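Local coordinates for protein dTDP-4-dehydrorhamnose reductase (Sulfolobus tokodaii, PDB 2GGS) that probably reduces dTDP-4-dehydrorhamnose in the pathway to dTDP-rhamnose, using the NADPH bound in its Rossmann-fold domain, at residues 107-112 and 124-130; 191-196 and 258-263; 215-219 and 230-234. All blocks are in the same frame, centred on the assembly; numbering follows the deposited sequence.

Contact 1 (107-112 and 124-130). With NDP (NADPH dihydro-nicotinamide-adenine-dinucleotide phosphate), chain C.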
loop_
_atom_site.group_PDB
_atom_site.type_symbol
_atom_site.label_atom_id
_atom_site.label_comp_id
_atom_site.label_asym_id
_atom_site.label_seq_id
_atom_site.Cartn_x
_atom_site.Cartn_y
_atom_site.Cartn_z
ATOM N N THR A 107 -2.836 -2.674 -4.829
ATOM C CA THR A 107 -3.863 -1.694 -4.422
ATOM C C THR A 107 -5.282 -2.077 -4.845
ATOM O O THR A 107 -5.506 -2.651 -5.912
ATOM C CB THR A 107 -3.507 -0.258 -4.955
ATOM O OG1 THR A 107 -4.529 0.683 -4.574
ATOM C CG2 THR A 107 -3.348 -0.260 -6.489
ATOM N N ASP A 108 -6.246 -1.662 -4.017
ATOM C CA ASP A 108 -7.658 -1.726 -4.326
ATOM C C ASP A 108 -8.073 -0.853 -5.519
ATOM O O ASP A 108 -9.104 -1.098 -6.135
ATOM C CB ASP A 108 -8.478 -1.382 -3.054
ATOM C CG ASP A 108 -8.240 0.028 -2.533
ATOM O OD1 ASP A 108 -7.124 0.591 -2.699
ATOM O OD2 ASP A 108 -9.181 0.582 -1.911
ATOM N N TYR A 109 -7.244 0.161 -5.872
ATOM C CA TYR A 109 -7.536 0.997 -7.046
ATOM C C TYR A 109 -7.283 0.283 -8.389
ATOM O O TYR A 109 -7.496 0.861 -9.437
ATOM C CB TYR A 109 -6.771 2.350 -6.997
ATOM C CG TYR A 109 -7.357 3.351 -6.030
ATOM C CD1 TYR A 109 -8.250 2.937 -4.998
ATOM C CD2 TYR A 109 -7.063 4.713 -6.139
ATOM C CE1 TYR A 109 -8.803 3.865 -4.107
ATOM C CE2 TYR A 109 -7.610 5.652 -5.230
ATOM C CZ TYR A 109 -8.474 5.211 -4.225
ATOM O OH TYR A 109 -9.026 6.100 -3.311
ATOM N N VAL A 110 -6.827 -0.971 -8.367
ATOM C CA VAL A 110 -6.885 -1.739 -9.626
ATOM C C VAL A 110 -8.316 -2.091 -10.038
ATOM O O VAL A 110 -8.509 -2.506 -11.169
ATOM C CB VAL A 110 -6.033 -3.044 -9.640
ATOM C CG1 VAL A 110 -4.539 -2.769 -9.268
ATOM C CG2 VAL A 110 -6.668 -4.144 -8.753
ATOM N N PHE A 111 -9.296 -1.955 -9.128
ATOM C CA PHE A 111 -10.720 -2.272 -9.456
ATOM C C PHE A 111 -11.526 -1.031 -9.830
ATOM O O PHE A 111 -11.176 0.083 -9.414
ATOM C CB PHE A 111 -11.373 -3.005 -8.277
ATOM C CG PHE A 111 -10.703 -4.313 -7.947
ATOM C CD1 PHE A 111 -10.887 -5.427 -8.773
ATOM C CD2 PHE A 111 -9.877 -4.431 -6.817
ATOM C CE1 PHE A 111 -10.238 -6.647 -8.489
ATOM C CE2 PHE A 111 -9.261 -5.649 -6.490
ATOM C CZ PHE A 111 -9.428 -6.760 -7.333
ATOM N N ASP A 112 -12.615 -1.229 -10.592
ATOM C CA ASP A 112 -13.336 -0.068 -11.120
ATOM C C ASP A 112 -14.271 0.559 -10.085
ATOM O O ASP A 112 -14.709 1.692 -10.245
ATOM C CB ASP A 112 -14.032 -0.337 -12.473
ATOM C CG ASP A 112 -15.081 -1.407 -12.411
ATOM O OD1 ASP A 112 -15.635 -1.638 -11.328
ATOM O OD2 ASP A 112 -15.412 -1.966 -13.497
ATOM N N PRO A 124 -9.499 -6.996 -12.360
ATOM C CA PRO A 124 -9.124 -5.572 -12.305
ATOM C C PRO A 124 -9.557 -4.818 -13.542
ATOM O O PRO A 124 -9.539 -5.364 -14.672
ATOM C CB PRO A 124 -7.584 -5.619 -12.239
ATOM C CG PRO A 124 -7.279 -6.976 -11.616
ATOM C CD PRO A 124 -8.307 -7.867 -12.262
ATOM N N ASN A 125 -9.962 -3.569 -13.322
ATOM C CA ASN A 125 -10.398 -2.680 -14.392
ATOM C C ASN A 125 -10.258 -1.248 -13.876
ATOM O O ASN A 125 -11.258 -0.567 -13.613
ATOM C CB ASN A 125 -11.851 -2.976 -14.817
ATOM C CG ASN A 125 -12.251 -2.242 -16.105
ATOM O OD1 ASN A 125 -11.417 -1.935 -16.955
ATOM N ND2 ASN A 125 -13.537 -1.984 -16.256
ATOM N N PRO A 126 -9.006 -0.773 -13.713
ATOM C CA PRO A 126 -8.789 0.518 -13.020
ATOM C C PRO A 126 -9.356 1.710 -13.783
ATOM O O PRO A 126 -9.379 1.700 -15.053
ATOM C CB PRO A 126 -7.250 0.648 -12.926
ATOM C CG PRO A 126 -6.662 -0.603 -13.528
ATOM C CD PRO A 126 -7.762 -1.422 -14.173
ATOM N N ILE A 127 -9.797 2.726 -13.037
ATOM C CA ILE A 127 -10.311 3.967 -13.624
ATOM C C ILE A 127 -9.425 5.202 -13.398
ATOM O O ILE A 127 -9.821 6.340 -13.697
ATOM C CB ILE A 127 -11.787 4.225 -13.217
ATOM C CG1 ILE A 127 -11.896 4.604 -11.728
ATOM C CG2 ILE A 127 -12.630 3.002 -13.584
ATOM C CD1 ILE A 127 -13.357 5.034 -11.266
ATOM N N ASN A 128 -8.228 4.997 -12.848
ATOM C CA ASN A 128 -7.251 6.066 -12.768
ATOM C C ASN A 128 -5.873 5.505 -13.082
ATOM O O ASN A 128 -5.689 4.271 -13.005
ATOM C CB ASN A 128 -7.293 6.788 -11.403
ATOM C CG ASN A 128 -7.152 5.836 -10.221
ATOM O OD1 ASN A 128 -6.175 5.094 -10.104
ATOM N ND2 ASN A 128 -8.139 5.862 -9.334
ATOM N N TYR A 129 -4.924 6.381 -13.436
ATOM C CA TYR A 129 -3.599 5.904 -13.843
ATOM C C TYR A 129 -2.763 5.322 -12.676
ATOM O O TYR A 129 -1.921 4.450 -12.895
ATOM C CB TYR A 129 -2.814 6.938 -14.684
ATOM C CG TYR A 129 -1.728 6.187 -15.408
ATOM C CD1 TYR A 129 -2.054 5.334 -16.472
ATOM C CD2 TYR A 129 -0.401 6.218 -14.953
ATOM C CE1 TYR A 129 -1.063 4.551 -17.104
ATOM C CE2 TYR A 129 0.594 5.418 -15.583
ATOM C CZ TYR A 129 0.240 4.611 -16.659
ATOM O OH TYR A 129 1.190 3.793 -17.255
ATOM N N TYR A 130 -2.978 5.784 -11.451
ATOM C CA TYR A 130 -2.325 5.150 -10.328
ATOM C C TYR A 130 -2.711 3.661 -10.341
ATOM O O TYR A 130 -1.840 2.781 -10.313
ATOM C CB TYR A 130 -2.753 5.804 -9.000
ATOM C CG TYR A 130 -2.354 4.997 -7.794
ATOM C CD1 TYR A 130 -1.023 4.852 -7.420
ATOM C CD2 TYR A 130 -3.330 4.343 -7.025
ATOM C CE1 TYR A 130 -0.661 4.105 -6.294
ATOM C CE2 TYR A 130 -2.976 3.560 -5.904
ATOM C CZ TYR A 130 -1.652 3.448 -5.545
ATOM O OH TYR A 130 -1.285 2.725 -4.434
HETATM P PA NDP C . 4.357 5.834 0.725
HETATM O O1A NDP C . 3.952 6.897 -0.209
HETATM O O2A NDP C . 4.329 6.239 2.150
HETATM O O5B NDP C . 5.801 5.282 0.399
HETATM C C5B NDP C . 6.255 5.190 -0.939
HETATM C C4B NDP C . 7.633 4.587 -0.853
HETATM O O4B NDP C . 8.073 4.338 -2.191
HETATM C C3B NDP C . 8.640 5.477 -0.142
HETATM O O3B NDP C . 9.447 4.671 0.674
HETATM C C2B NDP C . 9.453 6.021 -1.324
HETATM O O2B NDP C . 10.751 6.286 -0.884
HETATM C C1B NDP C . 9.409 4.814 -2.251
HETATM N N9A NDP C . 9.726 5.193 -3.631
HETATM C C8A NDP C . 8.960 5.935 -4.479
HETATM N N7A NDP C . 9.636 6.075 -5.655
HETATM C C5A NDP C . 10.809 5.430 -5.532
HETATM C C6A NDP C . 11.890 5.258 -6.405
HETATM N N6A NDP C . 11.908 5.894 -7.610
HETATM N N1A NDP C . 12.961 4.549 -5.932
HETATM C C2A NDP C . 13.016 3.986 -4.663
HETATM N N3A NDP C . 11.956 4.174 -3.809
HETATM C C4A NDP C . 10.892 4.886 -4.248
HETATM O O3 NDP C . 3.379 4.602 0.329
HETATM P PN NDP C . 2.675 3.552 1.345
HETATM O O1N NDP C . 3.554 3.045 2.375
HETATM O O2N NDP C . 1.407 4.239 1.684
HETATM O O5D NDP C . 2.293 2.407 0.294
HETATM C C5D NDP C . 2.979 1.159 0.310
HETATM C C4D NDP C . 2.508 0.250 -0.818
HETATM O O4D NDP C . 1.128 0.017 -0.649
HETATM C C3D NDP C . 2.677 0.832 -2.218
HETATM O O3D NDP C . 2.925 -0.285 -3.029
HETATM C C2D NDP C . 1.321 1.412 -2.538
HETATM O O2D NDP C . 1.130 1.486 -3.941
HETATM C C1D NDP C . 0.425 0.356 -1.846
HETATM N N1N NDP C . -0.893 0.918 -1.532
HETATM C C2N NDP C . -0.936 2.127 -0.890
HETATM C C3N NDP C . -2.122 2.641 -0.385
HETATM C C7N NDP C . -2.100 3.964 0.309
HETATM O O7N NDP C . -3.325 4.592 0.610
HETATM N N7N NDP C . -0.936 4.532 0.617
HETATM C C4N NDP C . -3.424 1.877 -0.544
HETATM C C5N NDP C . -3.287 0.573 -1.294
HETATM C C6N NDP C . -2.026 0.156 -1.737
HETATM P P2B NDP C . 11.279 7.829 -0.577
HETATM O O1X NDP C . 12.471 7.578 0.254
HETATM O O2X NDP C . 10.196 8.583 0.118
HETATM O O3X NDP C . 11.608 8.550 -1.910
HETATM O O HOH W 1 -3.828 2.734 -2.814
HETATM O O HOH W 2 -9.700 2.295 -10.138
#

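Contact 2 (191-196 and 258-263)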
loop_
_atom_site.group_PDB
_atom_site.type_symbol
_atom_site.label_atom_id
_atom_site.label_comp_id
_atom_site.label_asym_id
_atom_site.label_seq_id
_atom_site.Cartn_x
_atom_site.Cartn_y
_atom_site.Cartn_z
ATOM N N SER A 191 2.167 -6.195 10.361
ATOM C CA SER A 191 2.025 -7.390 11.200
ATOM C C SER A 191 1.485 -8.576 10.372
ATOM O O SER A 191 1.992 -9.712 10.511
ATOM C CB SER A 191 1.143 -7.088 12.404
ATOM O OG SER A 191 0.979 -8.273 13.176
ATOM N N ALA A 192 0.504 -8.320 9.504
ATOM C CA ALA A 192 -0.020 -9.367 8.622
ATOM C C ALA A 192 1.030 -9.876 7.675
ATOM O O ALA A 192 1.188 -11.082 7.484
ATOM C CB ALA A 192 -1.232 -8.881 7.872
ATOM N N ILE A 193 1.795 -8.942 7.079
ATOM C CA ILE A 193 2.803 -9.328 6.115
ATOM C C ILE A 193 3.882 -10.201 6.770
ATOM O O ILE A 193 4.261 -11.242 6.200
ATOM C CB ILE A 193 3.386 -8.075 5.388
ATOM C CG1 ILE A 193 2.306 -7.485 4.463
ATOM C CG2 ILE A 193 4.679 -8.453 4.574
ATOM C CD1 ILE A 193 2.604 -6.048 3.911
ATOM N N LEU A 194 4.310 -9.837 7.986
ATOM C CA LEU A 194 5.230 -10.672 8.754
ATOM C C LEU A 194 4.706 -12.113 8.891
ATOM O O LEU A 194 5.461 -13.070 8.692
ATOM C CB LEU A 194 5.458 -10.108 10.141
ATOM C CG LEU A 194 6.890 -10.189 10.699
ATOM C CD1 LEU A 194 6.990 -9.724 12.134
ATOM C CD2 LEU A 194 7.505 -11.556 10.542
ATOM N N GLU A 195 3.440 -12.263 9.244
ATOM C CA GLU A 195 2.860 -13.627 9.367
ATOM C C GLU A 195 2.894 -14.374 8.042
ATOM O O GLU A 195 3.186 -15.585 7.969
ATOM C CB GLU A 195 1.408 -13.554 9.827
ATOM C CG GLU A 195 1.189 -13.782 11.285
ATOM C CD GLU A 195 -0.267 -13.986 11.596
ATOM O OE1 GLU A 195 -0.751 -15.138 11.451
ATOM O OE2 GLU A 195 -0.922 -12.989 11.968
ATOM N N LEU A 196 2.559 -13.660 6.980
ATOM C CA LEU A 196 2.516 -14.239 5.646
ATOM C C LEU A 196 3.880 -14.755 5.209
ATOM O O LEU A 196 3.979 -15.809 4.585
ATOM C CB LEU A 196 1.981 -13.219 4.634
ATOM C CG LEU A 196 0.462 -13.078 4.645
ATOM C CD1 LEU A 196 -0.018 -11.905 3.764
ATOM C CD2 LEU A 196 -0.191 -14.389 4.233
ATOM N N ILE A 258 -6.336 -17.500 7.138
ATOM C CA ILE A 258 -4.919 -17.853 7.210
ATOM C C ILE A 258 -4.207 -17.258 8.427
ATOM O O ILE A 258 -3.398 -17.914 9.108
ATOM C CB ILE A 258 -4.214 -17.389 5.922
ATOM C CG1 ILE A 258 -4.663 -18.241 4.745
ATOM C CG2 ILE A 258 -2.668 -17.405 6.081
ATOM C CD1 ILE A 258 -4.569 -17.536 3.399
ATOM N N LEU A 259 -4.490 -15.991 8.694
ATOM C CA LEU A 259 -3.724 -15.262 9.669
ATOM C C LEU A 259 -4.372 -15.272 11.045
ATOM O O LEU A 259 -5.611 -15.221 11.181
ATOM C CB LEU A 259 -3.517 -13.828 9.176
ATOM C CG LEU A 259 -2.859 -13.752 7.796
ATOM C CD1 LEU A 259 -2.723 -12.304 7.394
ATOM C CD2 LEU A 259 -1.487 -14.446 7.740
ATOM N N SER A 260 -3.528 -15.319 12.070
ATOM C CA SER A 260 -4.034 -15.291 13.452
ATOM C C SER A 260 -4.490 -13.911 13.880
ATOM O O SER A 260 -5.546 -13.770 14.528
ATOM C CB SER A 260 -2.983 -15.800 14.424
ATOM O OG SER A 260 -2.600 -17.097 14.031
ATOM N N THR A 261 -3.698 -12.909 13.500
ATOM C CA THR A 261 -3.862 -11.517 13.947
ATOM C C THR A 261 -5.070 -10.794 13.338
ATOM O O THR A 261 -5.372 -10.971 12.160
ATOM C CB THR A 261 -2.590 -10.679 13.646
ATOM O OG1 THR A 261 -2.605 -9.478 14.437
ATOM C CG2 THR A 261 -2.455 -10.306 12.112
ATOM N N ASP A 262 -5.761 -9.999 14.156
ATOM C CA ASP A 262 -6.843 -9.152 13.657
ATOM C C ASP A 262 -6.197 -7.930 13.008
ATOM O O ASP A 262 -5.890 -6.952 13.683
ATOM C CB ASP A 262 -7.801 -8.714 14.790
ATOM C CG ASP A 262 -8.888 -7.781 14.311
ATOM O OD1 ASP A 262 -8.770 -7.247 13.199
ATOM O OD2 ASP A 262 -9.914 -7.570 15.018
ATOM N N PHE A 263 -6.028 -8.007 11.694
ATOM C CA PHE A 263 -5.433 -6.924 10.910
ATOM C C PHE A 263 -6.493 -5.977 10.389
ATOM O O PHE A 263 -6.168 -4.985 9.754
ATOM C CB PHE A 263 -4.638 -7.518 9.738
ATOM C CG PHE A 263 -5.475 -8.363 8.797
ATOM C CD1 PHE A 263 -6.262 -7.788 7.801
ATOM C CD2 PHE A 263 -5.507 -9.752 8.946
ATOM C CE1 PHE A 263 -7.030 -8.580 6.933
ATOM C CE2 PHE A 263 -6.259 -10.541 8.070
ATOM C CZ PHE A 263 -7.038 -9.973 7.113
HETATM O O HOH W 3 -1.453 -6.661 14.663
#

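Contact 3 (215-219 and 230-234)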
loop_
_atom_site.group_PDB
_atom_site.type_symbol
_atom_site.label_atom_id
_atom_site.label_comp_id
_atom_site.label_asym_id
_atom_site.label_seq_id
_atom_site.Cartn_x
_atom_site.Cartn_y
_atom_site.Cartn_z
ATOM N N PHE A 215 -17.060 9.262 4.721
ATOM C CA PHE A 215 -17.883 10.132 5.569
ATOM C C PHE A 215 -17.954 9.564 6.979
ATOM O O PHE A 215 -17.675 10.263 7.963
ATOM C CB PHE A 215 -19.283 10.263 4.965
ATOM C CG PHE A 215 -20.164 11.309 5.650
ATOM C CD1 PHE A 215 -19.754 12.638 5.735
ATOM C CD2 PHE A 215 -21.409 10.955 6.151
ATOM C CE1 PHE A 215 -20.554 13.627 6.361
ATOM C CE2 PHE A 215 -22.230 11.923 6.777
ATOM C CZ PHE A 215 -21.791 13.271 6.857
ATOM N N GLU A 216 -18.293 8.283 7.087
ATOM C CA GLU A 216 -18.417 7.729 8.427
ATOM C C GLU A 216 -17.044 7.774 9.094
ATOM O O GLU A 216 -16.928 8.110 10.272
ATOM C CB GLU A 216 -18.990 6.311 8.442
ATOM C CG GLU A 216 -19.041 5.770 9.881
ATOM C CD GLU A 216 -19.450 4.314 10.038
ATOM O OE1 GLU A 216 -19.345 3.536 9.071
ATOM O OE2 GLU A 216 -19.846 3.949 11.191
ATOM N N LEU A 217 -15.995 7.438 8.330
ATOM C CA LEU A 217 -14.655 7.405 8.913
ATOM C C LEU A 217 -14.253 8.767 9.466
ATOM O O LEU A 217 -13.743 8.860 10.580
ATOM C CB LEU A 217 -13.622 6.906 7.888
ATOM C CG LEU A 217 -12.159 6.832 8.343
ATOM C CD1 LEU A 217 -12.028 6.022 9.626
ATOM C CD2 LEU A 217 -11.326 6.208 7.254
ATOM N N ALA A 218 -14.535 9.816 8.691
ATOM C CA ALA A 218 -14.186 11.177 9.056
ATOM C C ALA A 218 -14.931 11.590 10.333
ATOM O O ALA A 218 -14.332 12.150 11.238
ATOM C CB ALA A 218 -14.506 12.117 7.906
ATOM N N LEU A 219 -16.223 11.259 10.394
ATOM C CA LEU A 219 -17.048 11.599 11.558
ATOM C C LEU A 219 -16.676 10.787 12.801
ATOM O O LEU A 219 -16.769 11.316 13.925
ATOM C CB LEU A 219 -18.537 11.439 11.249
ATOM C CG LEU A 219 -19.157 12.471 10.311
ATOM C CD1 LEU A 219 -20.621 12.165 10.012
ATOM C CD2 LEU A 219 -19.039 13.875 10.882
ATOM N N GLU A 230 -16.114 20.993 10.185
ATOM C CA GLU A 230 -17.231 20.244 9.655
ATOM C C GLU A 230 -16.797 19.157 8.689
ATOM O O GLU A 230 -15.782 19.285 7.996
ATOM C CB GLU A 230 -18.178 21.202 8.943
ATOM C CG GLU A 230 -19.365 20.534 8.262
ATOM C CD GLU A 230 -20.268 21.508 7.514
ATOM O OE1 GLU A 230 -19.843 22.670 7.288
ATOM O OE2 GLU A 230 -21.403 21.090 7.151
ATOM N N VAL A 231 -17.585 18.091 8.639
ATOM C CA VAL A 231 -17.413 17.109 7.595
ATOM C C VAL A 231 -18.558 17.207 6.614
ATOM O O VAL A 231 -19.724 17.014 6.981
ATOM C CB VAL A 231 -17.292 15.652 8.135
ATOM C CG1 VAL A 231 -17.017 14.686 6.972
ATOM C CG2 VAL A 231 -16.217 15.570 9.202
ATOM N N LYS A 232 -18.206 17.486 5.360
ATOM C CA LYS A 232 -19.148 17.479 4.254
ATOM C C LYS A 232 -18.806 16.393 3.262
ATOM O O LYS A 232 -17.701 16.366 2.703
ATOM C CB LYS A 232 -19.174 18.843 3.546
ATOM C CG LYS A 232 -19.774 19.947 4.364
ATOM C CD LYS A 232 -20.250 21.084 3.470
ATOM C CE LYS A 232 -20.583 22.336 4.284
ATOM N NZ LYS A 232 -20.407 23.613 3.511
ATOM N N GLU A 233 -19.757 15.500 3.054
ATOM C CA GLU A 233 -19.660 14.487 2.021
ATOM C C GLU A 233 -19.933 15.109 0.652
ATOM O O GLU A 233 -20.895 15.870 0.478
ATOM C CB GLU A 233 -20.659 13.376 2.298
ATOM C CG GLU A 233 -20.464 12.104 1.497
ATOM C CD GLU A 233 -21.378 10.984 1.977
ATOM O OE1 GLU A 233 -22.523 11.283 2.392
ATOM O OE2 GLU A 233 -20.970 9.806 1.989
ATOM N N VAL A 234 -19.105 14.762 -0.326
ATOM C CA VAL A 234 -19.275 15.274 -1.696
ATOM C C VAL A 234 -19.248 14.114 -2.711
ATOM O O VAL A 234 -18.531 13.129 -2.504
ATOM C CB VAL A 234 -18.204 16.352 -2.030
ATOM C CG1 VAL A 234 -18.361 17.577 -1.146
ATOM C CG2 VAL A 234 -16.796 15.815 -1.873
HETATM O O HOH W 4 -18.396 8.819 2.108
#

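Contact 1 (107-112 and 124-130)
The Tyr-x-x-x-Lys motif of short-chain dehydrogenases/reductases, matched here by Tyr130 and Lys134, begins where Thr107 meets Tyr130 beside the nicotinamide. Thr107 and Tyr130 approach from opposite directions, with Thr107 OG1 3.5 Å from Tyr130 CE2. A chi1 of 167° swings the Tyr130 phenol away from its own backbone N and out to the cofactor, where Tyr130 OH shares a 2.8 Å hydrogen bond with ribose O2D of NADPH. A water joins the two hydroxyls, 2.8 Å from Thr107 OG1 and 3.0 Å from Tyr130 OH. Thr107 OG1 also accepts a nearly straight bond (168°) from Tyr109 N at 3.1 Å, an ST turn that fixes the threonine's rotation.

The side chains of Tyr109 and Tyr130 cross at about a right angle, and Tyr109 CD2 comes to 3.9 Å from Tyr130 CD2 at the edge of the Tyr130 ring. In such enzymes a Ser or Thr usually accompanies the Tyr and Lys, and Thr107, ending strand 101-107, is consistent with that part. Asn128 caps helix 129-141 through OD1 to Gly131 N, while its ND2 reaches Lys243 O. Farther along, Asn125 N gives a bent (133°) 2.8 Å bond to Val110 O. Val110 CG2 lies alongside Pro124 CB at 3.9 Å. A second water donates to Tyr109 O and Phe111 O and accepts from Ile127 N.

Contact 2 (191-196 and 258-263)
The carboxylate of Glu195 turns its two oxygens toward successive backbone N-H groups of the loop, those of Ser260 and Thr261. Ser260 N reaches Glu195 OE1 at 2.9 Å along a nearly straight path (169°), using the syn lone pair. Thr261 N meets Glu195 OE2 at 3.2 Å, also from the syn side but 15° out of the carboxylate plane. The methyl CG2 of Thr261 presses close to Glu195 OE2 as well, at 3.1 Å. Phe263, whose ring meets Ala192 CB only obliquely, touches the helix through its CB, 4.1 Å from Ala192 CB.

Glu195 gets there with a first torsion of -99°, off the staggered values, and with its chain extended beyond CG. Beneath the two polar bonds, Leu259 drives its forked end into the side of helix 186-199. Leu259 CD1 touches Ala192 CB at 3.8 Å, while Leu259 CD2 reaches Leu196 CD2 at 3.7 Å, the two leucines crossing at about a right angle. A water bridges the hydroxyls of Ser191 and Thr261, weakly on the serine side. Leu259 is where the chain leaves helix 253-258, so the glutamate receives the turn just after that helix end. One N-H donor on each oxygen holds the carboxylate's rotation and would probably favour its ionised form, while Leu259 supplies the apolar part of the same junction.

Contact 3 (215-219 and 230-234)
Helix 215-219 and strand 231-234 run almost exactly antiparallel, 172° between their directions and 8.9 Å apart at closest approach of the axes, the chain turning back after helix 214-224 to form the strand. Phe215 reaches across to the strand at one end of the contact, and its ring is covered on both faces. Over one face lies the aliphatic root of Glu233, whose CB stands 4.1 Å from the centroid of the Phe215 ring in an off-centre CH-pi contact. On the opposite face Leu219, one helical turn on, sets its CD1 3.5 Å above the plane of the Phe215 ring, toward the rim. The edge is used as well: Val231 O lies in the ring plane, 3.5 Å from Phe215 CE1, a placement that suits the slightly positive rim of an aromatic ring.

Val231 is the strand's main apolar contact with the helix. With CG1 opposite the backbone N (chi1 -176°), one methyl faces Phe215 and the other Leu219, with Ala218 between. Val231 CG1 touches Phe215 CD1 at 3.6 Å and Ala218 CB at 3.7 Å, whereas Val231 CG2 meets Leu219 CD2 at 3.7 Å.

The carboxylate of Glu233 lies over the same face as its CB, only 19° from parallel to the ring. A water donates to Glu233 OE2 at 2.8 Å and accepts from Phe215 N, in the first turn of helix 214-224; a negative charge near this helix start is probably favourable. No direct hydrogen bond joins the two segments.

Behind the contact, helix 160-169 closes the apolar layer, with Val164 against Ala218 and Leu168 against Val231. Strand 231-234 in turn pairs in parallel with strand 174-177, joining helix 214-224 to the small two-stranded sheet.

In the fold
From the N terminus, the chain first builds most of the parallel Rossmann sheet and the helices around it. Contact 1 then closes a short loop between the end of strand 101-107 and the start of helix 129-141, at the nicotinamide end of the cofactor. Later, and in series with contact 1, helix 186-199 opens contact 2, which closes only with the segment following helix 253-258. Contact 3 is nested between: the chain adds edge strand 203-206 to the main sheet, then runs out to helix 214-224 and strand 231-234, which pairs with the earlier strand 174-177, before coming back. The centres of contacts 2 and 3 are about 30 Å apart.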